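PDB 2NQL: Isomerase/lactonizing enzyme from Agrobacterium fabrum str. C58, which is an enolase-superfamily protein with a TIM-barrel domain and binds a sodium ion. Local coordinates for residues Y119-W131 and P288-R300. Sequence-based numbering, arbitrary orientation. Where two conformers were deposited one is given.
Sequences YVDALAALDIALW and PEMGHKGITNFIR
D127 reaches from helix 119-131 to the first turn of helix 295-300 and grips it with both carboxylate oxygens. Its chi1 of -176° swings CG away from the backbone N, bringing the carboxylate to T296: OD1 accepts from T296 OG1 at 2.7 Å, and OD2 takes a nearly straight bond from T296 N at 2.9 Å, both from the syn side but tilted out of the carboxylate plane, T296 N the more so. I295 N adds a weak, strongly bent bond to OD2. Accepting amides at the N-terminus of that helix probably stabilises the negative charge of D127. T296 OG1 also receives the indole N-H of W131, 3.2 Å from NE1 and almost in the ring plane, and hydrogen-bonds S99 OG of helix 98-109.

Six residues before D127 on the same helix, D121 lies alongside H292, carboxylate and imidazole only 10° from coplanar. H292 ND1 donates to D121 OD1 at 2.8 Å, while D121 OD2 is hydrogen-bonded to Y114 OH of the second subunit and Y70 stacks on the imidazole.

This buried contact joins the N-terminal domain of the enolase superfamily fold to its barrel domain: 290-300 follows barrel strand 285-286, and helix 295-300 crosses helix 119-131 at -95°, with the axes 9.4 Å apart.

Backbone packing is closest at G294, the N-cap residue, whose CA lies 3.8 Å from A124 CA. Its positive phi and the proximity of A124 and D127 both suit a residue without a side chain. A124 CB rests against the K293-G294 peptide.

Among apolar groups, I295 CG2 makes a CH-pi contact over one face of the W131 five-membered ring, 3.9 Å from its centroid, while I295 CD1 touches W131 CB. I128 CD1 packs against CG and SD of M290.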
ATOM      1  N   TYR A 119      -4.293  -3.337   2.687  1.00 12.96           N
ATOM      2  CA  TYR A 119      -4.920  -4.407   1.920  1.00 14.19           C
ATOM      3  C   TYR A 119      -4.248  -5.751   2.211  1.00 17.46           C
ATOM      4  O   TYR A 119      -4.940  -6.715   2.542  1.00 17.37           O
ATOM      5  CB  TYR A 119      -4.869  -4.134   0.416  1.00 13.23           C
ATOM      6  CG  TYR A 119      -5.819  -5.026  -0.361  1.00 16.55           C
ATOM      7  CD1 TYR A 119      -7.184  -4.859  -0.251  1.00 14.81           C
ATOM      8  CD2 TYR A 119      -5.332  -6.030  -1.231  1.00 15.11           C
ATOM      9  CE1 TYR A 119      -8.083  -5.662  -0.982  1.00 17.07           C
ATOM     10  CE2 TYR A 119      -6.222  -6.857  -1.958  1.00 16.86           C
ATOM     11  CZ  TYR A 119      -7.589  -6.649  -1.836  1.00 16.47           C
ATOM     12  OH  TYR A 119      -8.513  -7.408  -2.523  1.00 17.11           O
ATOM     13  N   VAL A 120      -2.917  -5.783   2.143  1.00 16.76           N
ATOM     14  CA  VAL A 120      -2.203  -7.015   2.461  1.00 16.83           C
ATOM     15  C   VAL A 120      -2.248  -7.357   3.949  1.00 13.58           C
ATOM     16  O   VAL A 120      -2.280  -8.533   4.295  1.00 16.14           O
ATOM     17  CB  VAL A 120      -0.811  -7.162   1.768  1.00 15.74           C
ATOM     18  CG1 VAL A 120      -0.128  -8.542   2.111  1.00 15.70           C
ATOM     19  CG2 VAL A 120      -0.994  -7.089   0.230  1.00 16.51           C
ATOM     20  N   ASP A 121      -2.335  -6.349   4.827  1.00 15.86           N
ATOM     21  CA  ASP A 121      -2.561  -6.637   6.261  1.00 16.90           C
ATOM     22  C   ASP A 121      -3.831  -7.491   6.382  1.00 18.89           C
ATOM     23  O   ASP A 121      -3.848  -8.527   7.069  1.00 14.33           O
ATOM     24  CB  ASP A 121      -2.795  -5.351   7.075  1.00 13.60           C
ATOM     25  CG  ASP A 121      -1.518  -4.629   7.472  1.00 17.99           C
ATOM     26  OD1 ASP A 121      -0.396  -5.102   7.208  1.00 18.12           O
ATOM     27  OD2 ASP A 121      -1.685  -3.511   8.032  1.00 17.36           O
ATOM     28  N   ALA A 122      -4.894  -7.046   5.709  1.00 14.85           N
ATOM     29  CA  ALA A 122      -6.176  -7.743   5.757  1.00 15.04           C
ATOM     30  C   ALA A 122      -6.066  -9.161   5.217  1.00 14.54           C
ATOM     31  O   ALA A 122      -6.588 -10.101   5.833  1.00 16.09           O
ATOM     32  CB  ALA A 122      -7.270  -6.955   5.007  1.00 17.63           C
ATOM     33  N   LEU A 123      -5.392  -9.301   4.077  1.00 14.89           N
ATOM     34  CA  LEU A 123      -5.187 -10.606   3.459  1.00 15.40           C
ATOM     35  C   LEU A 123      -4.388 -11.521   4.369  1.00 16.79           C
ATOM     36  O   LEU A 123      -4.656 -12.710   4.423  1.00 15.94           O
ATOM     37  CB  LEU A 123      -4.520 -10.490   2.108  1.00 16.89           C
ATOM     38  CG  LEU A 123      -5.218  -9.660   1.004  1.00 16.92           C
ATOM     39  CD1 LEU A 123      -4.449  -9.807  -0.338  1.00 17.02           C
ATOM     40  CD2 LEU A 123      -6.702 -10.042   0.859  1.00 17.96           C
ATOM     41  N   ALA A 124      -3.430 -10.944   5.092  1.00 15.69           N
ATOM     42  CA  ALA A 124      -2.586 -11.703   6.021  1.00 18.00           C
ATOM     43  C   ALA A 124      -3.438 -12.376   7.098  1.00 17.85           C
ATOM     44  O   ALA A 124      -3.286 -13.596   7.366  1.00 14.65           O
ATOM     45  CB  ALA A 124      -1.517 -10.766   6.648  1.00 15.43           C
ATOM     46  N   ALA A 125      -4.345 -11.611   7.705  1.00 14.01           N
ATOM     47  CA  ALA A 125      -5.222 -12.173   8.721  1.00 17.54           C
ATOM     48  C   ALA A 125      -6.114 -13.308   8.189  1.00 20.18           C
ATOM     49  O   ALA A 125      -6.262 -14.357   8.833  1.00 16.01           O
ATOM     50  CB  ALA A 125      -6.035 -11.084   9.415  1.00 16.09           C
ATOM     51  N   LEU A 126      -6.686 -13.116   7.001  1.00 15.46           N
ATOM     52  CA  LEU A 126      -7.520 -14.142   6.389  1.00 14.48           C
ATOM     53  C   LEU A 126      -6.727 -15.388   6.017  1.00 13.82           C
ATOM     54  O   LEU A 126      -7.239 -16.491   6.133  1.00 19.83           O
ATOM     55  CB  LEU A 126      -8.201 -13.570   5.124  1.00 14.75           C
ATOM     56  CG  LEU A 126      -9.168 -12.426   5.447  1.00 11.94           C
ATOM     57  CD1 LEU A 126      -9.650 -11.707   4.133  1.00 14.76           C
ATOM     58  CD2 LEU A 126     -10.398 -12.821   6.337  1.00 19.95           C
ATOM     59  N   ASP A 127      -5.497 -15.174   5.563  1.00 13.18           N
ATOM     60  CA  ASP A 127      -4.624 -16.262   5.106  1.00 15.69           C
ATOM     61  C   ASP A 127      -4.208 -17.134   6.308  1.00 18.83           C
ATOM     62  O   ASP A 127      -4.238 -18.371   6.238  1.00 17.81           O
ATOM     63  CB  ASP A 127      -3.402 -15.695   4.388  1.00 16.99           C
ATOM     64  CG  ASP A 127      -2.499 -16.780   3.804  1.00 23.06           C
ATOM     65  OD1 ASP A 127      -2.802 -17.303   2.705  1.00 21.52           O
ATOM     66  OD2 ASP A 127      -1.467 -17.096   4.438  1.00 20.18           O
ATOM     67  N   ILE A 128      -3.859 -16.487   7.414  1.00 16.93           N
ATOM     68  CA  ILE A 128      -3.496 -17.232   8.634  1.00 16.56           C
ATOM     69  C   ILE A 128      -4.703 -18.079   9.130  1.00 18.82           C
ATOM     70  O   ILE A 128      -4.558 -19.270   9.408  1.00 16.39           O
ATOM     71  CB  ILE A 128      -2.977 -16.261   9.745  1.00 14.93           C
ATOM     72  CG1 ILE A 128      -1.661 -15.608   9.285  1.00 15.41           C
ATOM     73  CG2 ILE A 128      -2.825 -17.051  11.102  1.00 16.71           C
ATOM     74  CD1 ILE A 128      -1.231 -14.374  10.104  1.00 19.07           C
ATOM     75  N   ALA A 129      -5.899 -17.479   9.179  1.00 16.22           N
ATOM     76  CA  ALA A 129      -7.093 -18.203   9.617  1.00 15.78           C
ATOM     77  C   ALA A 129      -7.423 -19.393   8.703  1.00 14.96           C
ATOM     78  O   ALA A 129      -7.792 -20.463   9.182  1.00 16.30           O
ATOM     79  CB  ALA A 129      -8.257 -17.282   9.742  1.00 17.71           C
ATOM     80  N   LEU A 130      -7.299 -19.197   7.391  1.00 17.33           N
ATOM     81  CA  LEU A 130      -7.550 -20.281   6.441  1.00 16.53           C
ATOM     82  C   LEU A 130      -6.522 -21.421   6.546  1.00 18.40           C
ATOM     83  O   LEU A 130      -6.912 -22.597   6.499  1.00 21.44           O
ATOM     84  CB  LEU A 130      -7.613 -19.745   4.990  1.00 19.81           C
ATOM     85  CG  LEU A 130      -8.413 -20.601   4.000  1.00 33.16           C
ATOM     86  CD1 LEU A 130      -9.888 -20.754   4.374  1.00 22.59           C
ATOM     87  CD2 LEU A 130      -8.304 -19.985   2.623  1.00 32.99           C
ATOM     88  N   TRP A 131      -5.237 -21.096   6.701  1.00 17.24           N
ATOM     89  CA  TRP A 131      -4.236 -22.153   6.965  1.00 17.15           C
ATOM     90  C   TRP A 131      -4.460 -22.882   8.296  1.00 20.36           C
ATOM     91  O   TRP A 131      -4.205 -24.098   8.388  1.00 20.29           O
ATOM     92  CB  TRP A 131      -2.806 -21.621   6.924  1.00 16.56           C
ATOM     93  CG  TRP A 131      -2.220 -21.462   5.552  1.00 19.47           C
ATOM     94  CD1 TRP A 131      -2.039 -20.279   4.843  1.00 20.17           C
ATOM     95  CD2 TRP A 131      -1.746 -22.510   4.704  1.00 18.85           C
ATOM     96  NE1 TRP A 131      -1.439 -20.548   3.620  1.00 21.49           N
ATOM     97  CE2 TRP A 131      -1.269 -21.905   3.503  1.00 21.65           C
ATOM     98  CE3 TRP A 131      -1.666 -23.912   4.841  1.00 25.40           C
ATOM     99  CZ2 TRP A 131      -0.725 -22.661   2.447  1.00 25.79           C
ATOM    100  CZ3 TRP A 131      -1.118 -24.656   3.786  1.00 26.45           C
ATOM    101  CH2 TRP A 131      -0.675 -24.028   2.606  1.00 26.40           C
ATOM    102  N   PRO A 288      11.046 -10.843   7.450  1.00 20.28           N
ATOM    103  CA  PRO A 288       9.616 -10.699   7.230  1.00 22.24           C
ATOM    104  C   PRO A 288       8.832 -10.596   8.545  1.00 19.74           C
ATOM    105  O   PRO A 288       9.203 -11.199   9.554  1.00 18.27           O
ATOM    106  CB  PRO A 288       9.241 -11.989   6.485  1.00 19.08           C
ATOM    107  CG  PRO A 288      10.313 -12.981   6.834  1.00 21.12           C
ATOM    108  CD  PRO A 288      11.542 -12.138   6.932  1.00 16.18           C
ATOM    109  N   GLU A 289       7.767  -9.810   8.507  1.00 16.99           N
ATOM    110  CA  GLU A 289       6.817  -9.712   9.579  1.00 17.47           C
ATOM    111  C   GLU A 289       5.499 -10.376   9.204  1.00 23.62           C
ATOM    112  O   GLU A 289       4.746  -9.884   8.342  1.00 15.95           O
ATOM    113  CB  GLU A 289       6.624  -8.235   9.971  1.00 15.16           C
ATOM    114  CG  GLU A 289       5.473  -7.975  11.004  1.00 17.37           C
ATOM    115  CD  GLU A 289       5.505  -8.939  12.196  1.00 17.99           C
ATOM    116  OE1 GLU A 289       6.501  -8.917  12.959  1.00 21.40           O
ATOM    117  OE2 GLU A 289       4.530  -9.722  12.374  1.00 18.36           O
ATOM    118  N   MET A 290       5.214 -11.495   9.871  1.00 18.07           N
ATOM    119  CA  MET A 290       4.064 -12.324   9.519  1.00 14.77           C
ATOM    120  C   MET A 290       2.738 -11.543   9.614  1.00 18.88           C
ATOM    121  O   MET A 290       1.824 -11.773   8.811  1.00 19.11           O
ATOM    122  CB  MET A 290       3.998 -13.532  10.459  1.00 16.90           C
ATOM    123  CG  MET A 290       2.767 -14.392  10.294  1.00 16.35           C
ATOM    124  SD  MET A 290       2.525 -15.086   8.632  1.00 19.24           S
ATOM    125  CE  MET A 290       3.839 -16.293   8.563  1.00 15.24           C
ATOM    126  N   GLY A 291       2.627 -10.626  10.582  1.00 19.17           N
ATOM    127  CA  GLY A 291       1.387  -9.865  10.769  1.00 22.13           C
ATOM    128  C   GLY A 291       1.034  -8.953   9.592  1.00 19.37           C
ATOM    129  O   GLY A 291      -0.137  -8.622   9.391  1.00 22.43           O
ATOM    130  N   HIS A 292       2.051  -8.560   8.828  1.00 19.71           N
ATOM    131  CA  HIS A 292       1.878  -7.764   7.603  1.00 17.92           C
ATOM    132  C   HIS A 292       1.658  -8.661   6.369  1.00 20.45           C
ATOM    133  O   HIS A 292       1.167  -8.177   5.348  1.00 21.45           O
ATOM    134  CB  HIS A 292       3.117  -6.872   7.307  1.00 17.67           C
ATOM    135  CG  HIS A 292       3.195  -5.629   8.133  1.00 18.66           C
ATOM    136  ND1 HIS A 292       2.092  -4.848   8.423  1.00 15.44           N
ATOM    137  CD2 HIS A 292       4.258  -5.012   8.704  1.00 17.57           C
ATOM    138  CE1 HIS A 292       2.476  -3.807   9.145  1.00 20.71           C
ATOM    139  NE2 HIS A 292       3.781  -3.889   9.336  1.00 16.77           N
ATOM    140  N   LYS A 293       2.027  -9.946   6.461  1.00 16.93           N
ATOM    141  CA  LYS A 293       2.305 -10.760   5.258  1.00 15.97           C
ATOM    142  C   LYS A 293       1.381 -11.953   5.070  1.00 19.14           C
ATOM    143  O   LYS A 293       0.852 -12.154   3.976  1.00 19.61           O
ATOM    144  CB  LYS A 293       3.786 -11.200   5.182  1.00 14.56           C
ATOM    145  CG  LYS A 293       4.751 -10.043   5.077  1.00 13.11           C
ATOM    146  CD  LYS A 293       6.187 -10.538   4.974  1.00 16.18           C
ATOM    147  CE  LYS A 293       7.150  -9.391   4.772  1.00 18.73           C
ATOM    148  NZ  LYS A 293       7.203  -8.454   5.949  1.00 17.35           N
ATOM    149  N   GLY A 294       1.188 -12.748   6.124  1.00 17.99           N
ATOM    150  CA  GLY A 294       0.396 -13.977   6.041  1.00 15.51           C
ATOM    151  C   GLY A 294       1.325 -15.105   5.614  1.00 19.96           C
ATOM    152  O   GLY A 294       2.441 -14.847   5.161  1.00 18.79           O
ATOM    153  N   ILE A 295       0.864 -16.340   5.781  1.00 16.84           N
ATOM    154  CA  ILE A 295       1.703 -17.524   5.576  1.00 17.77           C
ATOM    155  C   ILE A 295       2.096 -17.702   4.105  1.00 20.10           C
ATOM    156  O   ILE A 295       3.262 -17.940   3.790  1.00 18.51           O
ATOM    157  CB  ILE A 295       1.017 -18.794   6.137  1.00 20.51           C
ATOM    158  CG1 ILE A 295       1.047 -18.759   7.677  1.00 17.73           C
ATOM    159  CG2 ILE A 295       1.716 -20.108   5.608  1.00 17.73           C
ATOM    160  CD1 ILE A 295       0.007 -19.620   8.325  1.00 18.25           C
ATOM    161  N   THR A 296       1.124 -17.592   3.211  1.00 19.43           N
ATOM    162  CA  THR A 296       1.418 -17.686   1.756  1.00 17.37           C
ATOM    163  C   THR A 296       2.568 -16.757   1.321  1.00 19.13           C
ATOM    164  O   THR A 296       3.521 -17.211   0.676  1.00 19.09           O
ATOM    165  CB  THR A 296       0.157 -17.425   0.931  1.00 15.91           C
ATOM    166  OG1 THR A 296      -0.838 -18.394   1.269  1.00 19.77           O
ATOM    167  CG2 THR A 296       0.451 -17.442  -0.593  1.00 17.16           C
ATOM    168  N   ASN A 297       2.502 -15.474   1.705  1.00 18.10           N
ATOM    169  CA  ASN A 297       3.574 -14.515   1.402  1.00 20.05           C
ATOM    170  C   ASN A 297       4.905 -14.816   2.043  1.00 19.97           C
ATOM    171  O   ASN A 297       5.953 -14.646   1.431  1.00 21.76           O
ATOM    172  CB  ASN A 297       3.144 -13.075   1.758  1.00 17.24           C
ATOM    173  CG  ASN A 297       2.280 -12.445   0.666  1.00 21.97           C
ATOM    174  OD1 ASN A 297       2.557 -12.613  -0.524  1.00 21.26           O
ATOM    175  ND2 ASN A 297       1.253 -11.698   1.068  1.00 18.25           N
ATOM    176  N   PHE A 298       4.847 -15.249   3.299  1.00 19.11           N
ATOM    177  CA  PHE A 298       6.038 -15.527   4.089  1.00 20.21           C
ATOM    178  C   PHE A 298       6.781 -16.703   3.430  1.00 18.98           C
ATOM    179  O   PHE A 298       7.994 -16.620   3.238  1.00 22.76           O
ATOM    180  CB  PHE A 298       5.558 -15.888   5.486  1.00 25.60           C
ATOM    181  CG  PHE A 298       6.538 -15.659   6.588  1.00 24.77           C
ATOM    182  CD1 PHE A 298       6.464 -14.502   7.379  1.00 24.66           C
ATOM    183  CD2 PHE A 298       7.454 -16.664   6.927  1.00 23.93           C
ATOM    184  CE1 PHE A 298       7.318 -14.331   8.465  1.00 19.54           C
ATOM    185  CE2 PHE A 298       8.330 -16.497   8.002  1.00 29.63           C
ATOM    186  CZ  PHE A 298       8.259 -15.338   8.770  1.00 23.32           C
ATOM    187  N   ILE A 299       6.050 -17.757   3.041  1.00 18.23           N
ATOM    188  CA  ILE A 299       6.616 -18.958   2.412  0.50 22.18           C
ATOM    189  C   ILE A 299       7.310 -18.611   1.076  1.00 27.83           C
ATOM    190  O   ILE A 299       8.400 -19.088   0.766  1.00 24.02           O
ATOM    191  CB  ILE A 299       5.493 -20.053   2.233  0.50 22.36           C
ATOM    192  CG1 ILE A 299       5.185 -20.752   3.569  0.50 20.90           C
ATOM    193  CG2 ILE A 299       5.838 -21.086   1.174  0.50 24.89           C
ATOM    194  CD1 ILE A 299       6.420 -21.133   4.390  0.50 26.98           C
ATOM    195  N   ARG A 300       6.666 -17.760   0.286  1.00 20.39           N
ATOM    196  CA  ARG A 300       7.261 -17.294  -0.988  1.00 18.30           C
ATOM    197  C   ARG A 300       8.497 -16.411  -0.812  1.00 21.29           C
ATOM    198  O   ARG A 300       9.451 -16.536  -1.572  1.00 23.59           O
ATOM    199  CB  ARG A 300       6.212 -16.592  -1.859  1.00 21.88           C
ATOM    200  CG  ARG A 300       5.043 -17.492  -2.199  1.00 20.94           C
ATOM    201  CD  ARG A 300       3.888 -16.724  -2.859  1.00 25.93           C
ATOM    202  NE  ARG A 300       2.860 -17.657  -3.328  1.00 22.50           N
ATOM    203  CZ  ARG A 300       1.662 -17.311  -3.799  1.00 24.81           C
ATOM    204  NH1 ARG A 300       1.305 -16.029  -3.833  1.00 20.96           N
ATOM    205  NH2 ARG A 300       0.805 -18.256  -4.200  1.00 22.82           N
TER